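PDB 3MKL: HTH-type transcriptional regulator GadX from Escherichia coli, which activates about fifteen acid-resistance genes, among them gadA, gadB and gadC, can repress gadW, and is seen here as its AraC-type DNA-binding part. Local coordinates for residues A[6-11]-A[31-36]; A[73-78]-A[84-89]; A[20-23]-A[27-30]. One frame throughout, in Å; residues are numbered along the deposited sequence.

Interaction 1. Residues A[6-11]-A[31-36]; sequences PNMRTR and SELLMS
Leu33 opens the contact from the second segment, just where helix 26-32 runs out. Its CA lies 8.1 Å from the CA of Arg11, the closest pair of CA atoms between the two segments, and its CB points at the first helix. Chi1 of -70° sets CG opposite the carbonyl carbon; from there CD1 comes to 4.2 Å from SE of Met8 and CD2 to 4.5 Å from CB of Arg11. The guanidinium of Arg11 ends near the Leu33 carbonyl, NH2 to O being 4.2 Å, too long to count as more than proximity.

At Leu34 the chain leaves the helix with positive phi, and two backbone bonds back into the last turn make a Schellman motif; one of them is Leu34 N to Ser31 O. That reversal delivers Met35, whose CB again faces the first helix. Met8 and Met35 are selenomethionines and meet tip to tip, SE to SE at 3.6 Å and CE to CE at 4.1 Å. Met8 gets there by bending at chi2 and chi3 (65° and 55°), because its CB does not aim across the gap. Ser36 then takes the N-cap position just before helix 37-46, its OG accepting from Leu39 N. Across the way, Asn7 is N-cap of helix 8-17: OD1 accepts from Thr10 N at 3.1 Å, almost in line with the side-chain C=O.

The contact is mainly apolar packing, at the surface, with the Arg11 side chain along its edge; it joins the start of helix 8-17 to the turn of the first predicted DNA-binding motif (residues 27-48). Leu33 also leans on Val12 and Val15 farther along helix 8-17. Helix 37-46 also packs on the selenomethionine pair, Leu40 touching both Met8 and Met35.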
loop_
_atom_site.group_PDB
_atom_site.type_symbol
_atom_site.label_atom_id
_atom_site.label_comp_id
_atom_site.label_asym_id
_atom_site.label_seq_id
_atom_site.Cartn_x
_atom_site.Cartn_y
_atom_site.Cartn_z
ATOM N N PRO A 6 -19.227 -5.458 -2.264
ATOM C CA PRO A 6 -17.810 -5.417 -2.647
ATOM C C PRO A 6 -17.110 -6.719 -2.269
ATOM O O PRO A 6 -17.322 -7.221 -1.175
ATOM C CB PRO A 6 -17.250 -4.244 -1.824
ATOM C CG PRO A 6 -18.479 -3.428 -1.428
ATOM C CD PRO A 6 -19.542 -4.460 -1.222
ATOM N N ASN A 7 -16.307 -7.270 -3.172
ATOM C CA ASN A 7 -15.522 -8.473 -2.872
ATOM C C ASN A 7 -14.453 -8.209 -1.794
ATOM O O ASN A 7 -14.323 -7.085 -1.292
ATOM C CB ASN A 7 -14.913 -9.058 -4.154
ATOM C CG ASN A 7 -13.887 -8.136 -4.788
ATOM O OD1 ASN A 7 -13.170 -7.407 -4.098
ATOM N ND2 ASN A 7 -13.810 -8.163 -6.113
HETATM N N MSE A 8 -13.690 -9.231 -1.432
HETATM C CA MSE A 8 -12.907 -9.143 -0.198
HETATM C C MSE A 8 -11.685 -8.237 -0.329
HETATM O O MSE A 8 -11.398 -7.460 0.570
HETATM C CB MSE A 8 -12.510 -10.523 0.322
HETATM C CG MSE A 8 -11.937 -10.491 1.732
HETATM SE SE MSE A 8 -13.232 -9.931 3.089
HETATM C CE MSE A 8 -14.620 -11.258 2.702
ATOM N N ARG A 9 -10.990 -8.326 -1.455
ATOM C CA ARG A 9 -9.856 -7.448 -1.722
ATOM C C ARG A 9 -10.239 -5.950 -1.731
ATOM O O ARG A 9 -9.484 -5.122 -1.205
ATOM C CB ARG A 9 -9.097 -7.860 -2.996
ATOM C CG ARG A 9 -9.871 -7.834 -4.342
ATOM C CD ARG A 9 -9.035 -8.543 -5.471
ATOM N NE ARG A 9 -7.679 -7.983 -5.566
ATOM C CZ ARG A 9 -6.589 -8.585 -6.064
ATOM N NH1 ARG A 9 -5.437 -7.918 -6.055
ATOM N NH2 ARG A 9 -6.621 -9.824 -6.570
ATOM N N THR A 10 -11.402 -5.628 -2.308
ATOM C CA THR A 10 -11.954 -4.257 -2.294
ATOM C C THR A 10 -12.207 -3.736 -0.878
ATOM O O THR A 10 -11.843 -2.607 -0.566
ATOM C CB THR A 10 -13.254 -4.156 -3.123
ATOM O OG1 THR A 10 -12.956 -4.495 -4.479
ATOM C CG2 THR A 10 -13.843 -2.744 -3.091
ATOM N N ARG A 11 -12.816 -4.570 -0.028
ATOM C CA ARG A 11 -13.118 -4.184 1.363
ATOM C C ARG A 11 -11.872 -3.935 2.207
ATOM O O ARG A 11 -11.868 -3.036 3.040
ATOM C CB ARG A 11 -14.013 -5.220 2.045
ATOM C CG ARG A 11 -15.427 -5.188 1.534
ATOM C CD ARG A 11 -16.160 -6.429 1.934
ATOM N NE ARG A 11 -16.480 -6.410 3.356
ATOM C CZ ARG A 11 -16.803 -7.490 4.062
ATOM N NH1 ARG A 11 -16.849 -8.678 3.474
ATOM N NH2 ARG A 11 -17.078 -7.379 5.359
ATOM N N SER A 31 -9.862 -7.476 12.276
ATOM C CA SER A 31 -10.681 -6.956 13.364
ATOM C C SER A 31 -11.635 -5.840 12.915
ATOM O O SER A 31 -12.811 -5.833 13.296
ATOM C CB SER A 31 -9.821 -6.534 14.561
ATOM O OG SER A 31 -8.844 -5.619 14.137
ATOM N N GLU A 32 -11.127 -4.914 12.107
ATOM C CA GLU A 32 -11.951 -3.903 11.412
ATOM C C GLU A 32 -13.132 -4.486 10.603
ATOM O O GLU A 32 -14.184 -3.857 10.467
ATOM C CB GLU A 32 -11.061 -3.119 10.424
ATOM C CG GLU A 32 -10.150 -2.088 11.054
ATOM C CD GLU A 32 -10.780 -0.699 11.032
ATOM O OE1 GLU A 32 -11.408 -0.295 12.048
ATOM O OE2 GLU A 32 -10.677 -0.019 9.979
ATOM N N LEU A 33 -12.930 -5.674 10.040
ATOM C CA LEU A 33 -13.917 -6.276 9.160
ATOM C C LEU A 33 -14.835 -7.211 9.937
ATOM O O LEU A 33 -15.721 -7.864 9.348
ATOM C CB LEU A 33 -13.210 -7.046 8.047
ATOM C CG LEU A 33 -12.481 -6.173 7.006
ATOM C CD1 LEU A 33 -12.024 -7.035 5.853
ATOM C CD2 LEU A 33 -13.376 -5.036 6.466
ATOM N N LEU A 34 -14.617 -7.265 11.257
ATOM C CA LEU A 34 -15.326 -8.198 12.133
ATOM C C LEU A 34 -15.203 -9.665 11.612
ATOM O O LEU A 34 -16.214 -10.378 11.441
ATOM C CB LEU A 34 -16.787 -7.734 12.320
ATOM C CG LEU A 34 -17.013 -6.285 12.836
ATOM C CD1 LEU A 34 -18.503 -5.892 12.835
ATOM C CD2 LEU A 34 -16.427 -6.034 14.241
HETATM N N MSE A 35 -13.969 -10.099 11.342
HETATM C CA MSE A 35 -13.707 -11.462 10.830
HETATM C C MSE A 35 -12.536 -12.033 11.565
HETATM O O MSE A 35 -11.697 -11.262 12.039
HETATM C CB MSE A 35 -13.315 -11.441 9.345
HETATM C CG MSE A 35 -14.388 -11.026 8.379
HETATM SE SE MSE A 35 -13.512 -10.601 6.666
HETATM C CE MSE A 35 -12.922 -12.392 6.259
ATOM N N SER A 36 -12.442 -13.367 11.635
ATOM C CA SER A 36 -11.215 -14.005 12.130
ATOM C C SER A 36 -10.028 -13.803 11.167
ATOM O O SER A 36 -10.195 -13.809 9.933
ATOM C CB SER A 36 -11.416 -15.504 12.439
ATOM O OG SER A 36 -11.634 -16.242 11.259
#

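Interaction 2. Residues A[73-78]-A[84-89]; sequences SIKRVA and HSVSYF
Phe89 is the largest bump here, and helix 74-80 offers it a hollow made by Ile74, Val77 and Ala78. Its ring leaves the backbone with CG opposite N (chi1 165°), which carries it across to the other helix. Ala78 is the floor of the hollow: its CA stands 4.1 Å above the ring plane, over the centre, and its CB reaches CD2 of Phe89 at 3.7 Å; with only a methyl for a side chain at Ala78, the ring lies against the backbone there. Ile74 forms one wall, its CG2 methyl lying in the plane of the ring at the edge, 3.9 Å from CE2 of Phe89. Val77 comes in obliquely with CG1, 4.0 Å from CZ of Phe89.

One turn earlier, Val86 is a smaller, forked bump. CG1 meets the same CG2 of Ile74 at 3.9 Å, and CG2 rests against CG of Lys75 at 3.8 Å, so the valine straddles the two residues.

Ser73 and Ser85 are N-caps of the two helices, their hydroxyls accepting from Arg76 N and Tyr88 N. Beyond the pair, Met60 and Ala63 of helix 51-67 and Pro101 also touch Phe89. With no polar bond joining the segments, the direct contact between the two helices of the second predicted DNA-binding motif (residues 74-97) rests on apolar packing, and the aliphatic part of Lys75 extends that seam to its exposed rim.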
loop_
_atom_site.group_PDB
_atom_site.type_symbol
_atom_site.label_atom_id
_atom_site.label_comp_id
_atom_site.label_asym_id
_atom_site.label_seq_id
_atom_site.Cartn_x
_atom_site.Cartn_y
_atom_site.Cartn_z
ATOM N N SER A 73 10.016 15.691 -0.882
ATOM C CA SER A 73 11.143 14.837 -1.166
ATOM C C SER A 73 10.702 13.362 -1.222
ATOM O O SER A 73 9.687 12.988 -0.646
ATOM C CB SER A 73 12.246 15.064 -0.130
ATOM O OG SER A 73 11.833 14.670 1.162
ATOM N N ILE A 74 11.447 12.548 -1.957
ATOM C CA ILE A 74 11.236 11.094 -2.020
ATOM C C ILE A 74 11.111 10.512 -0.604
ATOM O O ILE A 74 10.248 9.656 -0.346
ATOM C CB ILE A 74 12.396 10.409 -2.807
ATOM C CG1 ILE A 74 12.540 11.019 -4.222
ATOM C CG2 ILE A 74 12.235 8.873 -2.835
ATOM C CD1 ILE A 74 11.229 11.163 -5.005
ATOM N N LYS A 75 11.967 11.017 0.292
ATOM C CA LYS A 75 11.982 10.708 1.732
ATOM C C LYS A 75 10.631 10.950 2.415
ATOM O O LYS A 75 10.163 10.128 3.191
ATOM C CB LYS A 75 13.066 11.561 2.419
ATOM C CG LYS A 75 13.701 10.919 3.653
ATOM C CD LYS A 75 15.147 11.400 3.835
ATOM C CE LYS A 75 15.279 12.436 4.956
ATOM N NZ LYS A 75 15.017 11.831 6.305
ATOM N N ARG A 76 10.021 12.085 2.104
ATOM C CA ARG A 76 8.727 12.492 2.629
ATOM C C ARG A 76 7.616 11.588 2.113
ATOM O O ARG A 76 6.713 11.216 2.858
ATOM C CB ARG A 76 8.464 13.948 2.214
ATOM C CG ARG A 76 7.039 14.268 1.734
ATOM C CD ARG A 76 6.064 14.483 2.899
ATOM N NE ARG A 76 6.708 15.019 4.109
ATOM C CZ ARG A 76 7.245 16.236 4.219
ATOM N NH1 ARG A 76 7.791 16.614 5.365
ATOM N NH2 ARG A 76 7.251 17.069 3.188
ATOM N N VAL A 77 7.677 11.256 0.829
ATOM C CA VAL A 77 6.674 10.404 0.231
ATOM C C VAL A 77 6.669 9.044 0.938
ATOM O O VAL A 77 5.614 8.522 1.285
ATOM C CB VAL A 77 6.903 10.230 -1.283
ATOM C CG1 VAL A 77 5.779 9.380 -1.887
ATOM C CG2 VAL A 77 6.957 11.576 -1.972
ATOM N N ALA A 78 7.846 8.494 1.170
ATOM C CA ALA A 78 7.961 7.158 1.721
ATOM C C ALA A 78 7.315 7.123 3.094
ATOM O O ALA A 78 6.542 6.222 3.399
ATOM C CB ALA A 78 9.430 6.739 1.799
ATOM N N HIS A 84 9.544 3.014 6.436
ATOM C CA HIS A 84 10.515 3.549 7.347
ATOM C C HIS A 84 11.832 3.633 6.615
ATOM O O HIS A 84 12.767 4.295 7.073
ATOM C CB HIS A 84 10.632 2.663 8.591
ATOM C CG HIS A 84 9.402 2.669 9.448
ATOM N ND1 HIS A 84 8.388 1.742 9.306
ATOM C CD2 HIS A 84 9.017 3.497 10.450
ATOM C CE1 HIS A 84 7.434 2.000 10.185
ATOM N NE2 HIS A 84 7.789 3.060 10.888
ATOM N N SER A 85 11.899 2.964 5.467
ATOM C CA SER A 85 13.148 2.822 4.739
ATOM C C SER A 85 12.982 3.324 3.294
ATOM O O SER A 85 12.194 2.747 2.512
ATOM C CB SER A 85 13.609 1.362 4.842
ATOM O OG SER A 85 14.581 1.036 3.886
ATOM N N VAL A 86 13.691 4.409 2.948
ATOM C CA VAL A 86 13.660 4.956 1.572
ATOM C C VAL A 86 14.242 4.025 0.495
ATOM O O VAL A 86 13.698 3.964 -0.610
ATOM C CB VAL A 86 14.321 6.348 1.448
ATOM C CG1 VAL A 86 13.988 6.984 0.076
ATOM C CG2 VAL A 86 13.850 7.254 2.562
ATOM N N SER A 87 15.335 3.318 0.808
ATOM C CA SER A 87 15.897 2.278 -0.087
ATOM C C SER A 87 14.854 1.223 -0.414
ATOM O O SER A 87 14.643 0.843 -1.581
ATOM C CB SER A 87 17.069 1.565 0.569
ATOM O OG SER A 87 18.181 2.414 0.731
ATOM N N TYR A 88 14.207 0.714 0.623
ATOM C CA TYR A 88 13.147 -0.277 0.392
ATOM C C TYR A 88 11.965 0.311 -0.424
ATOM O O TYR A 88 11.497 -0.295 -1.425
ATOM C CB TYR A 88 12.667 -0.888 1.707
ATOM C CG TYR A 88 11.450 -1.786 1.527
ATOM C CD1 TYR A 88 11.587 -3.065 1.033
ATOM C CD2 TYR A 88 10.169 -1.334 1.832
ATOM C CE1 TYR A 88 10.497 -3.908 0.867
ATOM C CE2 TYR A 88 9.041 -2.179 1.661
ATOM C CZ TYR A 88 9.227 -3.466 1.179
ATOM O OH TYR A 88 8.159 -4.307 0.998
ATOM N N PHE A 89 11.484 1.486 -0.011
ATOM C CA PHE A 89 10.445 2.167 -0.790
ATOM C C PHE A 89 10.864 2.331 -2.254
ATOM O O PHE A 89 10.095 1.997 -3.145
ATOM C CB PHE A 89 10.082 3.531 -0.187
ATOM C CG PHE A 89 9.304 4.424 -1.115
ATOM C CD1 PHE A 89 7.971 4.165 -1.402
ATOM C CD2 PHE A 89 9.901 5.542 -1.685
ATOM C CE1 PHE A 89 7.257 5.026 -2.247
ATOM C CE2 PHE A 89 9.188 6.395 -2.515
ATOM C CZ PHE A 89 7.880 6.128 -2.805
#

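Interaction 3. Residues A[20-23]-A[27-30]; sequences IAHE and ARIA
Arg28 reaches from helix 26-32 to the backbone of Glu23, and a single hydrogen bond joins them: NH1 to the carbonyl O of Glu23, 2.9 Å, bent to an N-H...O angle of 140°. The donor lies in the carbonyl plane, whereas the oxygen is tilted 20° out of the guanidinium plane. CB of Glu23 packs at 3.7 Å from the same NH1. Its carboxylate turns away, OE2 staying 5.5 Å from NH1 of Arg28; no salt bridge forms, though the opposite charges may still attract weakly at that distance. The His22 ring borders the arginine chain, NE2 to CD of Arg28 at 4.5 Å.

An extended run from CG to NE gives the arginine its span. At the root of the side chain, Arg28 N bonds to Thr25 OG1, while the His22 ring meets Trp24 edge-to-face. This surface contact ties the loop after helix 8-17 to the helix that follows it, 26-32. On its loop side, Ile20 O bonds to Arg59 NH1 of helix 51-67; on the helix side, Ile29 packs on Leu40 of helix 37-46 and Tyr51.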
loop_
_atom_site.group_PDB
_atom_site.type_symbol
_atom_site.label_atom_id
_atom_site.label_comp_id
_atom_site.label_asym_id
_atom_site.label_seq_id
_atom_site.Cartn_x
_atom_site.Cartn_y
_atom_site.Cartn_z
ATOM N N ILE A 20 -3.289 4.944 5.363
ATOM C CA ILE A 20 -2.325 4.204 4.546
ATOM C C ILE A 20 -1.032 3.898 5.308
ATOM O O ILE A 20 -0.530 2.775 5.232
ATOM C CB ILE A 20 -2.020 4.936 3.187
ATOM C CG1 ILE A 20 -1.520 3.946 2.127
ATOM C CG2 ILE A 20 -1.024 6.084 3.371
ATOM C CD1 ILE A 20 -2.624 3.249 1.365
ATOM N N ALA A 21 -0.531 4.880 6.065
ATOM C CA ALA A 21 0.734 4.749 6.790
ATOM C C ALA A 21 0.670 3.788 7.972
ATOM O O ALA A 21 1.707 3.380 8.491
ATOM C CB ALA A 21 1.274 6.137 7.240
ATOM N N HIS A 22 -0.540 3.401 8.376
ATOM C CA HIS A 22 -0.715 2.499 9.523
ATOM C C HIS A 22 0.016 1.183 9.339
ATOM O O HIS A 22 0.074 0.612 8.247
ATOM C CB HIS A 22 -2.198 2.212 9.814
ATOM C CG HIS A 22 -2.454 1.620 11.174
ATOM N ND1 HIS A 22 -2.256 2.321 12.350
ATOM C CD2 HIS A 22 -2.922 0.400 11.542
ATOM C CE1 HIS A 22 -2.577 1.551 13.378
ATOM N NE2 HIS A 22 -2.979 0.380 12.916
ATOM N N GLU A 23 0.560 0.712 10.445
ATOM C CA GLU A 23 1.132 -0.609 10.553
ATOM C C GLU A 23 0.090 -1.735 10.356
ATOM O O GLU A 23 -0.301 -2.425 11.300
ATOM C CB GLU A 23 1.804 -0.712 11.924
ATOM C CG GLU A 23 3.010 -1.601 11.930
ATOM C CD GLU A 23 3.764 -1.487 10.628
ATOM O OE1 GLU A 23 4.568 -0.533 10.494
ATOM O OE2 GLU A 23 3.517 -2.354 9.742
ATOM N N ALA A 27 -4.397 -9.541 11.225
ATOM C CA ALA A 27 -5.275 -9.422 12.380
ATOM C C ALA A 27 -5.947 -8.049 12.526
ATOM O O ALA A 27 -7.104 -7.972 12.921
ATOM C CB ALA A 27 -4.515 -9.777 13.653
ATOM N N ARG A 28 -5.246 -6.968 12.223
ATOM C CA ARG A 28 -5.830 -5.630 12.452
ATOM C C ARG A 28 -6.851 -5.261 11.396
ATOM O O ARG A 28 -7.888 -4.676 11.711
ATOM C CB ARG A 28 -4.758 -4.557 12.559
ATOM C CG ARG A 28 -3.884 -4.730 13.779
ATOM C CD ARG A 28 -2.568 -4.043 13.597
ATOM N NE ARG A 28 -1.935 -3.834 14.893
ATOM C CZ ARG A 28 -0.672 -3.451 15.070
ATOM N NH1 ARG A 28 0.127 -3.244 14.029
ATOM N NH2 ARG A 28 -0.207 -3.263 16.295
ATOM N N ILE A 29 -6.551 -5.606 10.146
ATOM C CA ILE A 29 -7.534 -5.512 9.059
ATOM C C ILE A 29 -8.741 -6.390 9.405
ATOM O O ILE A 29 -9.868 -5.939 9.351
ATOM C CB ILE A 29 -6.941 -5.927 7.693
ATOM C CG1 ILE A 29 -5.874 -4.939 7.209
ATOM C CG2 ILE A 29 -8.040 -5.983 6.618
ATOM C CD1 ILE A 29 -4.931 -5.594 6.135
ATOM N N ALA A 30 -8.497 -7.641 9.797
ATOM C CA ALA A 30 -9.568 -8.588 10.126
ATOM C C ALA A 30 -10.453 -8.092 11.255
ATOM O O ALA A 30 -11.670 -8.269 11.210
ATOM C CB ALA A 30 -8.995 -9.952 10.488
#

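In the fold
Interactions 1 and 3 belong to the same half of this DNA-binding part and share helix 26-32, with centres about 12 Å apart. They touch directly: Met35 N lies 2.9 Å from Ala30 O, a probable hydrogen bond. Interaction 2 sits in the other half, across the chain's centre from interaction 1; their centres are about 29 Å apart and their nearest atoms about 16 Å. This fits the two predicted helix-turn-helix motifs, 27-48 and 74-97, of the AraC/XylS-type domain. Interaction 3 lies between, about 19 Å centre to centre from interaction 2, and brushes it where Glu23 OE1 packs 3.8 Å from His84 CE1.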